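Local coordinates for protein Cas13d (uncultured Ruminococcus sp, PDB 6IV9) that binds CRISPR RNA and, as a Cas13d, probably uses its two HEPN domains in maturing that RNA and cleaving target RNA, at residues A[375-378]-A[379-382]. The protein carries 2 engineered substitutions. Sequence-based numbering, arbitrary orientation.
Sequences SIKK and LREK. With nucleotides of chain B.
With chi1 at 167°, Lys377 sends CG away from its amide nitrogen and runs on extended, while the chi1 of -79° in Glu381 sets CG beside its own nitrogen, which brings the two side chains across each other one helical turn apart. The carboxylate touches Lys377 at the lysine's methylenes, not its ammonium: OE1 of Glu381 lies 3.3 Å from CE of Lys377. The charged ends stay further apart, with Lys377 NZ 4.5 Å from Glu381 OE1, too far for a salt bridge, though the two charges may still attract. On another flank of Lys377, its CG packs over one face of the Arg380 guanidinium, 3.9 Å from NH2; Arg380 NE forms a salt bridge with Asp408 OD1, and Tyr404 makes a cation-pi contact, both from helix 400-418. Were Glu381 shortened to alanine, the Lys377 ammonium would probably lose its nearby opposite charge and the outer end of the lysine be freer to turn. All this occupies the first turns of helix 376-386, whose N-cap is Ser375: its OG accepts from Lys378 N at 2.9 Å, with an N-H...O angle of 153°. Successive i to i+4 bonds follow, from the longer Leu379 N to Ser375 O (3.3 Å) to the shorter Glu381 N to Lys377 O (2.8 Å). At this capped end the RNA comes close, OP1 of nucleotide C33 of chain B lying 3.4 Å from Ser375 CA, and the positive helix end would probably suit that phosphate. Lys378 bends at chi3 and chi4 toward helix 436-464, where its NZ forms a salt bridge with Glu440.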
loop_
_atom_site.group_PDB
_atom_site.type_symbol
_atom_site.label_atom_id
_atom_site.label_comp_id
_atom_site.label_asym_id
_atom_site.label_seq_id
_atom_site.Cartn_x
_atom_site.Cartn_y
_atom_site.Cartn_z
ATOM N N SER A 375 8.467 18.461 1.892
ATOM C CA SER A 375 9.430 17.369 1.655
ATOM C C SER A 375 10.867 17.850 1.828
ATOM O O SER A 375 11.288 18.693 1.091
ATOM C CB SER A 375 9.210 16.772 0.302
ATOM O OG SER A 375 10.216 15.866 -0.035
ATOM N N ILE A 376 11.551 17.308 2.822
ATOM C CA ILE A 376 12.988 17.621 3.039
ATOM C C ILE A 376 13.781 17.073 1.849
ATOM O O ILE A 376 14.618 17.769 1.319
ATOM C CB ILE A 376 13.458 17.031 4.372
ATOM C CG1 ILE A 376 12.916 17.836 5.551
ATOM C CG2 ILE A 376 14.960 16.939 4.402
ATOM C CD1 ILE A 376 13.456 19.224 5.635
ATOM N N LYS A 377 13.434 15.875 1.406
ATOM C CA LYS A 377 14.117 15.231 0.265
ATOM C C LYS A 377 13.953 16.110 -0.974
ATOM O O LYS A 377 14.899 16.274 -1.698
ATOM C CB LYS A 377 13.486 13.863 0.038
ATOM C CG LYS A 377 13.828 13.166 -1.261
ATOM C CD LYS A 377 13.250 11.780 -1.297
ATOM C CE LYS A 377 13.312 11.114 -2.650
ATOM N NZ LYS A 377 12.751 9.741 -2.602
ATOM N N LYS A 378 12.772 16.665 -1.187
ATOM C CA LYS A 378 12.581 17.500 -2.393
ATOM C C LYS A 378 13.476 18.737 -2.312
ATOM O O LYS A 378 14.007 19.123 -3.327
ATOM C CB LYS A 378 11.108 17.840 -2.590
ATOM C CG LYS A 378 10.754 18.338 -3.976
ATOM C CD LYS A 378 9.393 18.939 -4.051
ATOM C CE LYS A 378 8.438 18.141 -4.898
ATOM N NZ LYS A 378 8.954 17.967 -6.275
ATOM N N LEU A 379 13.589 19.342 -1.136
ATOM C CA LEU A 379 14.451 20.533 -0.983
ATOM C C LEU A 379 15.901 20.139 -1.267
ATOM O O LEU A 379 16.546 20.828 -2.034
ATOM C CB LEU A 379 14.316 21.067 0.440
ATOM C CG LEU A 379 13.014 21.792 0.740
ATOM C CD1 LEU A 379 12.877 22.031 2.222
ATOM C CD2 LEU A 379 12.934 23.098 -0.024
ATOM N N ARG A 380 16.353 19.033 -0.690
ATOM C CA ARG A 380 17.742 18.574 -0.916
ATOM C C ARG A 380 17.930 18.264 -2.402
ATOM O O ARG A 380 18.949 18.637 -2.946
ATOM C CB ARG A 380 18.044 17.352 -0.052
ATOM C CG ARG A 380 19.386 16.710 -0.344
ATOM C CD ARG A 380 19.234 15.435 -1.125
ATOM N NE ARG A 380 18.534 14.465 -0.315
ATOM C CZ ARG A 380 17.977 13.369 -0.779
ATOM N NH1 ARG A 380 18.005 13.119 -2.070
ATOM N NH2 ARG A 380 17.403 12.522 0.049
ATOM N N GLU A 381 16.954 17.616 -3.025
ATOM C CA GLU A 381 17.074 17.281 -4.461
ATOM C C GLU A 381 17.184 18.565 -5.295
ATOM O O GLU A 381 17.955 18.576 -6.213
ATOM C CB GLU A 381 15.887 16.444 -4.916
ATOM C CG GLU A 381 15.989 14.989 -4.540
ATOM C CD GLU A 381 14.738 14.192 -4.868
ATOM O OE1 GLU A 381 14.834 12.972 -4.945
ATOM O OE2 GLU A 381 13.671 14.801 -5.043
ATOM N N LYS A 382 16.389 19.581 -4.996
ATOM C CA LYS A 382 16.470 20.850 -5.747
ATOM C C LYS A 382 17.833 21.505 -5.510
ATOM O O LYS A 382 18.367 22.067 -6.447
ATOM C CB LYS A 382 15.307 21.772 -5.392
ATOM C CG LYS A 382 13.927 21.215 -5.712
ATOM C CD LYS A 382 13.098 22.104 -6.608
ATOM C CE LYS A 382 11.976 21.388 -7.330
ATOM N NZ LYS A 382 12.019 21.602 -8.792
ATOM P P C B 33 6.575 14.509 2.425
ATOM O OP1 C B 33 7.990 14.551 2.854
ATOM O OP2 C B 33 6.168 14.559 1.000
ATOM O "O5'" C B 33 5.917 13.172 2.994
ATOM C "C5'" C B 33 6.079 12.798 4.371
ATOM C "C4'" C B 33 5.226 11.631 4.722
ATOM O "O4'" C B 33 3.838 12.041 4.736
ATOM C "C3'" C B 33 5.238 10.467 3.745
ATOM O "O3'" C B 33 6.359 9.635 3.969
ATOM C "C2'" C B 33 3.944 9.774 4.096
ATOM O "O2'" C B 33 4.001 9.078 5.330
ATOM C "C1'" C B 33 3.026 10.978 4.261
ATOM N N1 C B 33 2.369 11.363 2.990
ATOM C C2 C B 33 1.227 10.649 2.621
ATOM O O2 C B 33 0.859 9.702 3.333
ATOM N N3 C B 33 0.585 10.982 1.482
ATOM C C4 C B 33 1.064 11.955 0.702
ATOM N N4 C B 33 0.371 12.281 -0.381
ATOM C C5 C B 33 2.202 12.724 1.072
ATOM C C6 C B 33 2.805 12.410 2.227
#